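Local coordinates for protein VIN1 (Oscarella pearsei, PDB 6BFI) that binds actin filaments and may take part in cell-cell adhesion, as a sponge homolog of vinculin, at residues 1-6 / 793-798; 12-17 / 770-775; 110-115 / 777-782; 734-739 / 761-766; 742-747 / 754-759. All blocks are in the same frame, centred on the assembly; numbering follows the deposited sequence.

Each contact uses at least one segment between residues 718 and 817, in the helical bundle near the C-terminus. Contacts 1, 2 and 3 bring in the opposite end of the chain: the N-terminal arm, helix 8-32 and helix 102-145 each meet this C-terminal bundle, an arrangement consistent with the head-tail association of the vinculin family. Contacts 1 and 2, with centres 11 Å apart, share a core, since Leu-773 touches Val-3, Phe-5 and Met-795. Contact 3 follows along helix 763-778, its centre about 12 Å from that of contact 2. Contacts 4 and 5 lie within the bundle, joining helix 718-745 to the segments that follow it; contact 5 is about 39 Å from contact 3, centre to centre.

Contact 1 of 5, residues 1-6 / 793-798; sequences MPVKFH and TDMLVG
The extended N-terminal arm of the chain lies beside the last long helix of the C-terminal bundle here, and Pro-2, Val-3 and Phe-5 all converge on one side chain, Met-795. No hydrogen bond links the two; apart from the Val-3 carbonyl O, carbon and sulfur do the touching. Pro-2 offers the side of its ring, with CB 3.6 Å from the SD of Met-795. The thioether chain then bends at its last torsion (chi3 68°), which turns the methyl toward the arm. That methyl, CE, comes to 3.6 Å from the backbone O of Val-3 and 4.0 Å from CG1 of the same residue. The valine puts CG1 between its backbone N and carbonyl carbon (chi1 60°), and the two side chains meet at a slant. The Phe-5 ring approaches the same methyl more loosely, CZ lying 4.4 Å from Met-795 CE at an oblique angle. Val-3 O also lies above one face of that ring, offset toward the rim. One flexible side chain thus spans three positions of an arm that has no helical or strand structure of its own. Around this, Leu-773 of helix 763-778 packs on Val-3, Phe-5 and Met-795 together. The arm itself is tied to helix 102-145 by a hydrogen bond from Lys-4 N to Ser-120 OG, and it leads directly into helix 8-32, where Ile-14 touches Val-3.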
# COMPACT_ATOMS: atom_id res chain seq x y z
N MET A 1 27.51 2.33 -16.30
CA MET A 1 26.81 1.14 -15.83
C MET A 1 26.88 1.03 -14.31
O MET A 1 27.87 0.53 -13.77
CB MET A 1 27.38 -0.12 -16.49
CG MET A 1 27.34 -0.08 -18.01
SD MET A 1 28.86 -0.71 -18.75
CE MET A 1 30.07 0.40 -18.01
N PRO A 2 25.84 1.49 -13.63
CA PRO A 2 25.86 1.50 -12.16
C PRO A 2 25.80 0.10 -11.58
O PRO A 2 25.39 -0.87 -12.24
CB PRO A 2 24.60 2.30 -11.79
CG PRO A 2 24.22 3.03 -13.04
CD PRO A 2 24.64 2.14 -14.17
N VAL A 3 26.22 -0.01 -10.32
CA VAL A 3 26.15 -1.28 -9.62
C VAL A 3 24.69 -1.67 -9.41
O VAL A 3 23.82 -0.81 -9.21
CB VAL A 3 26.91 -1.20 -8.28
CG1 VAL A 3 26.32 -0.12 -7.38
CG2 VAL A 3 26.93 -2.55 -7.58
N LYS A 4 24.41 -2.97 -9.48
CA LYS A 4 23.05 -3.48 -9.39
C LYS A 4 22.93 -4.47 -8.24
O LYS A 4 23.87 -5.19 -7.91
CB LYS A 4 22.64 -4.17 -10.71
CG LYS A 4 22.64 -3.25 -11.92
CD LYS A 4 21.59 -2.16 -11.79
CE LYS A 4 21.55 -1.28 -13.03
NZ LYS A 4 20.46 -0.27 -12.96
N PHE A 5 21.74 -4.49 -7.62
CA PHE A 5 21.43 -5.46 -6.59
C PHE A 5 19.95 -5.84 -6.60
O PHE A 5 19.37 -6.12 -5.54
CB PHE A 5 21.82 -4.95 -5.19
CG PHE A 5 22.11 -3.48 -5.14
CD1 PHE A 5 21.09 -2.55 -5.23
CD2 PHE A 5 23.41 -3.03 -4.99
CE1 PHE A 5 21.37 -1.19 -5.18
CE2 PHE A 5 23.70 -1.68 -4.93
CZ PHE A 5 22.67 -0.76 -5.03
N HIS A 6 19.33 -5.86 -7.78
CA HIS A 6 17.93 -6.24 -7.93
C HIS A 6 17.73 -7.75 -7.90
O HIS A 6 16.59 -8.21 -8.04
CB HIS A 6 17.37 -5.68 -9.24
CG HIS A 6 18.15 -6.09 -10.46
ND1 HIS A 6 17.70 -7.06 -11.33
CD2 HIS A 6 19.34 -5.67 -10.94
CE1 HIS A 6 18.59 -7.21 -12.30
NE2 HIS A 6 19.59 -6.38 -12.09
N THR A 793 27.30 9.33 -6.00
CA THR A 793 26.67 10.28 -5.10
C THR A 793 25.15 10.20 -5.19
O THR A 793 24.46 10.09 -4.16
CB THR A 793 27.15 11.70 -5.42
OG1 THR A 793 28.56 11.79 -5.22
CG2 THR A 793 26.45 12.72 -4.53
N ASP A 794 24.60 10.22 -6.41
CA ASP A 794 23.15 10.25 -6.57
C ASP A 794 22.50 8.98 -6.05
O ASP A 794 21.43 9.02 -5.43
CB ASP A 794 22.79 10.48 -8.04
CG ASP A 794 23.36 11.77 -8.58
OD1 ASP A 794 23.77 12.63 -7.78
OD2 ASP A 794 23.41 11.92 -9.82
N MET A 795 23.13 7.82 -6.28
CA MET A 795 22.59 6.58 -5.76
C MET A 795 22.66 6.54 -4.24
O MET A 795 21.71 6.11 -3.57
CB MET A 795 23.32 5.38 -6.37
CG MET A 795 23.11 5.25 -7.87
SD MET A 795 24.11 3.95 -8.61
CE MET A 795 23.36 2.49 -7.91
N LEU A 796 23.78 6.99 -3.67
CA LEU A 796 23.90 7.01 -2.21
C LEU A 796 22.84 7.91 -1.59
O LEU A 796 22.17 7.51 -0.63
CB LEU A 796 25.30 7.46 -1.80
CG LEU A 796 25.55 7.56 -0.29
CD1 LEU A 796 25.30 6.22 0.39
CD2 LEU A 796 26.95 8.07 -0.01
N VAL A 797 22.66 9.11 -2.13
CA VAL A 797 21.70 10.04 -1.53
C VAL A 797 20.28 9.55 -1.73
O VAL A 797 19.43 9.73 -0.84
CB VAL A 797 21.89 11.47 -2.07
CG1 VAL A 797 23.31 11.97 -1.80
CG2 VAL A 797 21.57 11.55 -3.55
N GLY A 798 19.98 8.92 -2.86
CA GLY A 798 18.66 8.34 -3.04
C GLY A 798 18.38 7.24 -2.02
O GLY A 798 17.32 7.22 -1.38

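Contact 2 of 5, residues 12-17 / 770-775; sequences SVIDPV and LKILAT
Ile-14 and Ile-772 meet with their side chains at about a right angle, each branched carbon chain turned the same way on its own helix. In both, CG1 stands beside the backbone N (chi1 -67° and -64°), and CG2 lies opposite the backbone N, beside the carbonyl carbon. The two CG2 methyls touch at 4.1 Å. Ile-772 then extends its long branch past this point, and CD1 arrives over the backbone of the facing helix, 3.9 Å from the CA of Asp-15. The Asp-15 side chain adds its CB at 4.2 Å from the same CD1 methyl, so the aspartate contributes its carbon part to the apolar contact. Its carboxylate turns toward Lys-771, but OD1 and NZ stay 4.7 Å apart, too far to bond; the opposite charges may still attract weakly. On the 770-775 side, Thr-775 OG1, 2.8 Å from Lys-771 O, adds to the helical bond from Thr-775 N, on the opposite face of the carbonyl. Helix 8-32 is kinked at Pro-16, whose N makes no bond to the preceding turn. Phe-5 lies against Ile-772, and Ser-120 of helix 102-145 against Ile-14. Helix 8-32 and helix 763-778 run in much the same direction here, and such helix-to-helix packing between the two ends of the chain is consistent with the closed head-tail form of vinculin.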
# COMPACT_ATOMS: atom_id res chain seq x y z
N SER A 12 24.04 -11.27 -3.13
CA SER A 12 24.77 -12.33 -2.45
C SER A 12 26.26 -12.29 -2.79
O SER A 12 27.10 -12.55 -1.93
CB SER A 12 24.17 -13.69 -2.79
OG SER A 12 24.89 -14.74 -2.18
N VAL A 13 26.59 -11.98 -4.04
CA VAL A 13 27.99 -11.93 -4.47
C VAL A 13 28.64 -10.60 -4.12
O VAL A 13 29.75 -10.55 -3.59
CB VAL A 13 28.08 -12.22 -5.99
CG1 VAL A 13 29.45 -11.81 -6.53
CG2 VAL A 13 27.81 -13.69 -6.28
N ILE A 14 27.96 -9.49 -4.40
CA ILE A 14 28.58 -8.17 -4.30
C ILE A 14 28.71 -7.72 -2.84
O ILE A 14 29.67 -7.01 -2.50
CB ILE A 14 27.78 -7.16 -5.14
CG1 ILE A 14 27.92 -7.50 -6.63
CG2 ILE A 14 28.23 -5.73 -4.87
CD1 ILE A 14 27.22 -6.52 -7.55
N ASP A 15 27.79 -8.13 -1.97
CA ASP A 15 27.84 -7.67 -0.58
C ASP A 15 29.15 -8.02 0.12
O ASP A 15 29.83 -7.10 0.62
CB ASP A 15 26.61 -8.20 0.17
CG ASP A 15 26.59 -7.79 1.63
OD1 ASP A 15 26.23 -6.62 1.91
OD2 ASP A 15 26.93 -8.62 2.49
N PRO A 16 29.58 -9.29 0.18
CA PRO A 16 30.84 -9.58 0.90
C PRO A 16 32.07 -8.97 0.25
O PRO A 16 32.99 -8.57 0.96
CB PRO A 16 30.89 -11.11 0.91
CG PRO A 16 30.11 -11.52 -0.29
CD PRO A 16 29.00 -10.51 -0.40
N VAL A 17 32.11 -8.89 -1.09
CA VAL A 17 33.26 -8.30 -1.75
C VAL A 17 33.34 -6.81 -1.46
O VAL A 17 34.42 -6.26 -1.20
CB VAL A 17 33.21 -8.58 -3.27
CG1 VAL A 17 34.46 -8.03 -3.95
CG2 VAL A 17 33.06 -10.07 -3.53
N LEU A 770 22.83 0.39 1.33
CA LEU A 770 23.50 1.56 1.88
C LEU A 770 24.99 1.30 2.08
O LEU A 770 25.83 2.12 1.69
CB LEU A 770 22.85 1.96 3.21
CG LEU A 770 23.51 3.14 3.94
CD1 LEU A 770 23.32 4.44 3.16
CD2 LEU A 770 22.96 3.28 5.35
N LYS A 771 25.33 0.15 2.67
CA LYS A 771 26.74 -0.17 2.88
C LYS A 771 27.47 -0.32 1.55
O LYS A 771 28.58 0.19 1.37
CB LYS A 771 26.88 -1.43 3.72
CG LYS A 771 26.39 -1.26 5.15
CD LYS A 771 26.70 -2.49 5.99
CE LYS A 771 25.97 -3.71 5.47
NZ LYS A 771 26.27 -4.91 6.29
N ILE A 772 26.85 -1.02 0.59
CA ILE A 772 27.49 -1.20 -0.71
C ILE A 772 27.71 0.14 -1.40
O ILE A 772 28.81 0.44 -1.88
CB ILE A 772 26.66 -2.16 -1.59
CG1 ILE A 772 26.61 -3.55 -0.97
CG2 ILE A 772 27.24 -2.21 -3.00
CD1 ILE A 772 25.77 -4.54 -1.73
N LEU A 773 26.68 0.98 -1.44
CA LEU A 773 26.76 2.24 -2.17
C LEU A 773 27.70 3.23 -1.50
O LEU A 773 28.36 4.02 -2.18
CB LEU A 773 25.37 2.85 -2.33
CG LEU A 773 24.41 2.05 -3.23
CD1 LEU A 773 23.00 2.64 -3.17
CD2 LEU A 773 24.91 2.00 -4.65
N ALA A 774 27.77 3.21 -0.16
CA ALA A 774 28.74 4.04 0.53
C ALA A 774 30.16 3.55 0.27
O ALA A 774 31.09 4.37 0.14
CB ALA A 774 28.45 4.06 2.03
N THR A 775 30.36 2.23 0.21
CA THR A 775 31.68 1.72 -0.14
C THR A 775 32.07 2.11 -1.56
O THR A 775 33.25 2.40 -1.83
CB THR A 775 31.72 0.20 0.02
OG1 THR A 775 31.37 -0.15 1.37
CG2 THR A 775 33.11 -0.35 -0.28

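Contact 3 of 5, residues 110-115 / 777-782; sequences DGARGV and KATSMG
The backbones come close where Arg-113, in the first third of helix 102-145, faces Thr-779, the first residue to leave helical geometry at the end of helix 763-778; their CA atoms are 5.5 Å apart. Past that point the chain turns around Lys-777 O, which accepts bonds from Ser-780 N, Met-781 N and the hydroxyl Ser-780 OG. The hydroxyl bond, 3.0 Å from Ser-780 OG to Lys-777 O, comes in well bent, from above the carbonyl plane. Thr-779 fits against the helix with both branches. Its CG2 touches Ala-112 CB at 3.6 Å, while OG1 lies against the aliphatic start of Arg-113, 3.2 Å from CB. That oxygen makes its main bond backward, to Val-776 O. This places the C-terminal end of helix 763-778 on a long helix from the N-terminal part of the protein, consistent with the head-tail pairing of vinculin. The Arg-113 chain runs out extended, CG anti to the backbone N (chi1 -174°), which brings CD to 3.7 Å from Ser-780 CB; the bend at chi3 then turns the guanidinium aside. The guanidinium has Thr-779 O at its edge, near its plane, yet NE remains 3.9 Å from that O and no hydrogen bond forms. Val-21 and Val-25 of helix 8-32 pack on Ala-112 and Thr-779 respectively, and Ala-788 of helix 786-817 touches the arginine.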
# COMPACT_ATOMS: atom_id res chain seq x y z
N ASP A 110 40.99 2.79 -7.26
CA ASP A 110 40.49 2.47 -8.59
C ASP A 110 40.10 1.00 -8.70
O ASP A 110 38.97 0.68 -9.09
CB ASP A 110 41.54 2.82 -9.65
CG ASP A 110 41.35 4.20 -10.23
OD1 ASP A 110 40.79 5.07 -9.52
OD2 ASP A 110 41.74 4.42 -11.39
N GLY A 111 41.02 0.09 -8.37
CA GLY A 111 40.67 -1.32 -8.36
C GLY A 111 39.59 -1.65 -7.36
O GLY A 111 38.80 -2.57 -7.57
N ALA A 112 39.52 -0.89 -6.27
CA ALA A 112 38.48 -1.09 -5.27
C ALA A 112 37.09 -0.88 -5.87
O ALA A 112 36.21 -1.73 -5.75
CB ALA A 112 38.70 -0.14 -4.09
N ARG A 113 36.88 0.27 -6.52
CA ARG A 113 35.59 0.50 -7.18
C ARG A 113 35.42 -0.42 -8.38
O ARG A 113 34.28 -0.79 -8.73
CB ARG A 113 35.48 1.96 -7.60
CG ARG A 113 34.14 2.36 -8.17
CD ARG A 113 34.11 3.85 -8.48
NE ARG A 113 35.34 4.28 -9.14
CZ ARG A 113 35.56 4.18 -10.44
NH1 ARG A 113 34.64 3.66 -11.24
NH2 ARG A 113 36.71 4.60 -10.95
N GLY A 114 36.52 -0.82 -9.01
CA GLY A 114 36.45 -1.58 -10.24
C GLY A 114 36.05 -3.03 -10.04
O GLY A 114 35.47 -3.64 -10.94
N VAL A 115 36.38 -3.61 -8.88
CA VAL A 115 35.94 -4.97 -8.63
C VAL A 115 34.45 -5.00 -8.33
O VAL A 115 33.74 -5.94 -8.72
CB VAL A 115 36.77 -5.62 -7.51
CG1 VAL A 115 38.21 -5.82 -7.96
CG2 VAL A 115 36.70 -4.80 -6.24
N LYS A 777 30.96 4.87 -3.14
CA LYS A 777 31.19 6.31 -3.12
C LYS A 777 32.55 6.64 -2.52
O LYS A 777 33.24 7.55 -2.99
CB LYS A 777 30.07 7.01 -2.34
CG LYS A 777 30.34 8.47 -2.02
CD LYS A 777 30.45 9.31 -3.28
CE LYS A 777 30.74 10.76 -2.93
NZ LYS A 777 30.85 11.61 -4.15
N ALA A 778 32.96 5.91 -1.48
CA ALA A 778 34.23 6.19 -0.83
C ALA A 778 35.41 5.93 -1.76
O ALA A 778 36.44 6.61 -1.66
CB ALA A 778 34.37 5.36 0.45
N THR A 779 35.29 4.96 -2.66
CA THR A 779 36.37 4.61 -3.57
C THR A 779 36.35 5.44 -4.85
O THR A 779 37.15 5.17 -5.76
CB THR A 779 36.30 3.12 -3.92
OG1 THR A 779 35.04 2.83 -4.55
CG2 THR A 779 36.44 2.28 -2.67
N SER A 780 35.48 6.44 -4.95
CA SER A 780 35.40 7.30 -6.11
C SER A 780 35.61 8.77 -5.80
O SER A 780 36.17 9.49 -6.63
CB SER A 780 34.05 7.13 -6.82
OG SER A 780 32.98 7.48 -5.96
N MET A 781 35.18 9.25 -4.64
CA MET A 781 35.40 10.64 -4.28
C MET A 781 36.87 10.88 -3.99
O MET A 781 37.60 9.99 -3.57
CB MET A 781 34.55 11.03 -3.07
CG MET A 781 35.02 10.44 -1.75
SD MET A 781 34.06 11.07 -0.36
CE MET A 781 34.86 10.24 1.01
N GLY A 782 37.31 12.12 -4.24
CA GLY A 782 38.71 12.46 -4.08
C GLY A 782 39.54 12.07 -5.28
O GLY A 782 40.45 11.24 -5.17

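Contact 4 of 5, residues 734-739 / 761-766; sequences QELLKL and DRIPTI
Leu-737 pushes one methyl into the notch between Ile-763 and Pro-764, on two antiparallel helices of the C-terminal bundle. The bump is CD1. It lies 3.6 Å from the ring carbon CD of Pro-764 and 4.0 Å from CB of Ile-763, wedged where the proline ring springs from the backbone next to the branched isoleucine. Leucine and proline side chains cross at about a right angle, the methyl meeting the side of the ring. Leu-737 and Ile-763 behave differently: they slide past one another in opposite directions, each reaching toward the other helix. In return, Ile-763 fills the hollow beside Leu-736 and Leu-737. With CG1 beside its backbone N (chi1 -66°), it sends its long branch inward, away from the proline. That inner flank is buried, whereas the Pro-764 side lies at the surface. Leu-736 also packs on Val-695 and Met-698 of helix 690-710, and Ile-763 on Thr-806 of helix 786-817. The inner end of the contact is looser: CD1 of Ile-763 comes only to 4.5 Å from CD2 of Leu-736.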
# COMPACT_ATOMS: atom_id res chain seq x y z
N GLN A 734 19.32 -2.43 12.02
CA GLN A 734 19.04 -3.77 12.51
C GLN A 734 18.33 -3.71 13.86
O GLN A 734 17.27 -4.33 14.06
CB GLN A 734 20.32 -4.59 12.62
CG GLN A 734 21.05 -4.82 11.30
CD GLN A 734 22.28 -5.69 11.47
OE1 GLN A 734 22.56 -6.19 12.56
NE2 GLN A 734 23.03 -5.87 10.38
N GLU A 735 18.91 -2.97 14.81
CA GLU A 735 18.30 -2.87 16.14
C GLU A 735 16.91 -2.25 16.06
O GLU A 735 15.99 -2.69 16.77
CB GLU A 735 19.21 -2.07 17.07
CG GLU A 735 20.48 -2.79 17.46
CD GLU A 735 21.48 -1.90 18.16
OE1 GLU A 735 21.42 -0.67 17.96
OE2 GLU A 735 22.33 -2.42 18.91
N LEU A 736 16.73 -1.25 15.20
CA LEU A 736 15.42 -0.64 15.02
C LEU A 736 14.41 -1.66 14.50
O LEU A 736 13.26 -1.69 14.94
CB LEU A 736 15.51 0.54 14.06
CG LEU A 736 14.17 1.18 13.68
CD1 LEU A 736 13.56 1.91 14.87
CD2 LEU A 736 14.33 2.11 12.49
N LEU A 737 14.83 -2.52 13.56
CA LEU A 737 13.93 -3.55 13.06
C LEU A 737 13.57 -4.55 14.15
O LEU A 737 12.43 -5.00 14.23
CB LEU A 737 14.56 -4.25 11.86
CG LEU A 737 13.61 -5.01 10.92
CD1 LEU A 737 14.20 -5.07 9.53
CD2 LEU A 737 13.32 -6.43 11.42
N LYS A 738 14.54 -4.89 15.01
CA LYS A 738 14.24 -5.81 16.11
C LYS A 738 13.21 -5.21 17.06
O LYS A 738 12.19 -5.84 17.37
CB LYS A 738 15.53 -6.17 16.85
CG LYS A 738 16.35 -7.26 16.18
CD LYS A 738 17.54 -7.66 17.04
CE LYS A 738 18.29 -8.83 16.43
NZ LYS A 738 19.46 -9.23 17.25
N LEU A 739 13.46 -3.99 17.53
CA LEU A 739 12.56 -3.38 18.51
C LEU A 739 11.17 -3.14 17.91
O LEU A 739 10.15 -3.51 18.50
CB LEU A 739 13.15 -2.07 19.03
CG LEU A 739 12.29 -1.31 20.03
CD1 LEU A 739 11.95 -2.19 21.22
CD2 LEU A 739 12.99 -0.04 20.48
N ASP A 761 9.70 -4.46 6.49
CA ASP A 761 10.16 -5.55 5.63
C ASP A 761 11.19 -5.10 4.59
O ASP A 761 11.93 -5.94 4.09
CB ASP A 761 8.98 -6.22 4.94
CG ASP A 761 8.24 -7.18 5.85
OD1 ASP A 761 8.89 -7.75 6.76
OD2 ASP A 761 7.02 -7.37 5.67
N ARG A 762 11.25 -3.81 4.26
CA ARG A 762 12.19 -3.34 3.25
C ARG A 762 13.43 -2.69 3.85
O ARG A 762 14.34 -2.32 3.10
CB ARG A 762 11.50 -2.37 2.28
CG ARG A 762 10.91 -1.12 2.91
CD ARG A 762 10.18 -0.29 1.85
NE ARG A 762 9.81 1.04 2.31
CZ ARG A 762 8.60 1.39 2.72
NH1 ARG A 762 7.61 0.50 2.72
NH2 ARG A 762 8.36 2.63 3.12
N ILE A 763 13.51 -2.57 5.18
CA ILE A 763 14.69 -1.94 5.80
C ILE A 763 15.98 -2.72 5.55
O ILE A 763 16.99 -2.09 5.18
CB ILE A 763 14.43 -1.70 7.30
CG1 ILE A 763 13.32 -0.67 7.49
CG2 ILE A 763 15.70 -1.25 8.00
CD1 ILE A 763 13.08 -0.29 8.93
N PRO A 764 16.03 -4.05 5.71
CA PRO A 764 17.33 -4.73 5.57
C PRO A 764 17.98 -4.54 4.21
O PRO A 764 19.19 -4.29 4.13
CB PRO A 764 16.98 -6.20 5.84
CG PRO A 764 15.52 -6.30 5.59
CD PRO A 764 14.96 -5.00 6.06
N THR A 765 17.21 -4.65 3.12
CA THR A 765 17.78 -4.42 1.80
C THR A 765 18.24 -2.98 1.64
O THR A 765 19.26 -2.72 0.99
CB THR A 765 16.76 -4.78 0.71
OG1 THR A 765 15.48 -4.23 1.04
CG2 THR A 765 16.64 -6.29 0.58
N ILE A 766 17.51 -2.03 2.23
CA ILE A 766 17.95 -0.64 2.20
C ILE A 766 19.31 -0.49 2.86
O ILE A 766 20.19 0.20 2.35
CB ILE A 766 16.91 0.28 2.87
CG1 ILE A 766 15.59 0.29 2.09
CG2 ILE A 766 17.44 1.69 2.95
CD1 ILE A 766 14.48 1.00 2.84

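Contact 5 of 5, residues 742-747 / 754-759; sequences QIANAC and TNLLQL
No flat side chain takes part where Ala-744 meets Leu-756 and Leu-757; faces and edges give way to a contact almost wholly of methyls. The CB of Ala-744 touches two leucine methyls, which come from roughly perpendicular directions, 3.7 Å from CD2 of Leu-756 and equally 3.7 Å from CD2 of Leu-757. The two leucines reach it by different torsions. Leu-756 has CG anti to its backbone N (chi1 179°) and extends straight at the other helix, its CD2 also lying 3.9 Å from the peptide N of Ala-744. Leu-757 starts off along its own helix, with CG beside the backbone N (chi1 -74°), and swings its tip back to the alanine. Ile-743 adds a lighter touch, CG2 at 4.2 Å from Leu-756 CD2. A small alanine thus lets the backbones come close, with the CA atoms of Ala-744 and Leu-756 only 6.6 Å apart. The contact closes the tight bend between helix 718-745 and helix 750-760. Lys-753, just ahead of residues 754-759, hydrogen-bonds through NZ to the backbone O atoms of Ala-744, Asn-745 and Cys-747 where the first helix ends. Leu-756 reaches Ser-814 of helix 786-817, and Ile-743 packs on Ile-827 in the loop beyond that helix.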
# COMPACT_ATOMS: atom_id res chain seq x y z
N GLN A 742 9.30 -6.16 17.77
CA GLN A 742 8.73 -6.48 19.07
C GLN A 742 7.47 -5.68 19.34
O GLN A 742 6.56 -6.17 20.02
CB GLN A 742 9.76 -6.23 20.18
CG GLN A 742 11.01 -7.09 20.09
CD GLN A 742 12.00 -6.78 21.19
OE1 GLN A 742 11.67 -6.11 22.17
NE2 GLN A 742 13.23 -7.26 21.04
N ILE A 743 7.39 -4.45 18.83
CA ILE A 743 6.18 -3.66 18.99
C ILE A 743 5.06 -4.22 18.12
O ILE A 743 3.91 -4.32 18.56
CB ILE A 743 6.47 -2.18 18.67
CG1 ILE A 743 7.34 -1.57 19.77
CG2 ILE A 743 5.18 -1.40 18.49
CD1 ILE A 743 8.28 -0.50 19.27
N ALA A 744 5.37 -4.59 16.88
CA ALA A 744 4.35 -5.14 16.00
C ALA A 744 3.83 -6.48 16.51
O ALA A 744 2.65 -6.80 16.31
CB ALA A 744 4.91 -5.30 14.58
N ASN A 745 4.67 -7.26 17.17
CA ASN A 745 4.25 -8.59 17.62
C ASN A 745 3.20 -8.49 18.73
O ASN A 745 2.22 -9.25 18.73
CB ASN A 745 5.46 -9.39 18.09
CG ASN A 745 5.14 -10.86 18.29
OD1 ASN A 745 4.74 -11.28 19.38
ND2 ASN A 745 5.31 -11.65 17.24
N ALA A 746 3.39 -7.57 19.67
CA ALA A 746 2.47 -7.41 20.79
C ALA A 746 1.27 -6.54 20.46
O ALA A 746 0.50 -6.19 21.37
CB ALA A 746 3.22 -6.84 22.00
N CYS A 747 1.09 -6.17 19.20
CA CYS A 747 -0.04 -5.36 18.78
C CYS A 747 -1.22 -6.24 18.41
O CYS A 747 -1.07 -7.26 17.72
CB CYS A 747 0.34 -4.48 17.59
SG CYS A 747 -0.99 -3.43 16.95
N THR A 754 0.00 -4.71 10.34
CA THR A 754 0.40 -4.77 8.94
C THR A 754 1.05 -3.47 8.50
O THR A 754 2.05 -3.48 7.77
CB THR A 754 -0.81 -5.10 8.07
OG1 THR A 754 -1.23 -6.45 8.31
CG2 THR A 754 -0.48 -4.93 6.60
N ASN A 755 0.50 -2.33 8.93
CA ASN A 755 1.07 -1.04 8.55
C ASN A 755 2.53 -0.93 8.96
O ASN A 755 3.36 -0.41 8.20
CB ASN A 755 0.25 0.09 9.17
CG ASN A 755 0.75 1.47 8.76
OD1 ASN A 755 1.26 1.65 7.65
ND2 ASN A 755 0.61 2.44 9.65
N LEU A 756 2.88 -1.43 10.14
CA LEU A 756 4.26 -1.35 10.61
C LEU A 756 5.14 -2.40 9.94
O LEU A 756 6.31 -2.12 9.61
CB LEU A 756 4.31 -1.51 12.13
CG LEU A 756 5.69 -1.46 12.79
CD1 LEU A 756 6.39 -0.14 12.50
CD2 LEU A 756 5.57 -1.70 14.29
N LEU A 757 4.61 -3.61 9.72
CA LEU A 757 5.43 -4.66 9.12
C LEU A 757 5.76 -4.36 7.66
O LEU A 757 6.86 -4.67 7.19
CB LEU A 757 4.73 -6.01 9.24
CG LEU A 757 4.75 -6.60 10.65
CD1 LEU A 757 4.30 -8.05 10.64
CD2 LEU A 757 6.14 -6.47 11.26
N GLN A 758 4.82 -3.75 6.93
CA GLN A 758 5.09 -3.36 5.55
C GLN A 758 6.30 -2.43 5.47
O GLN A 758 7.09 -2.51 4.52
CB GLN A 758 3.87 -2.68 4.93
CG GLN A 758 2.71 -3.62 4.63
CD GLN A 758 1.54 -2.90 4.00
OE1 GLN A 758 1.56 -1.68 3.84
NE2 GLN A 758 0.50 -3.65 3.64
N LEU A 759 6.46 -1.56 6.46
CA LEU A 759 7.61 -0.66 6.48
C LEU A 759 8.86 -1.37 6.96
O LEU A 759 9.96 -1.12 6.44
CB LEU A 759 7.30 0.55 7.37
CG LEU A 759 6.07 1.37 6.98
CD1 LEU A 759 5.78 2.42 8.03
CD2 LEU A 759 6.27 2.01 5.61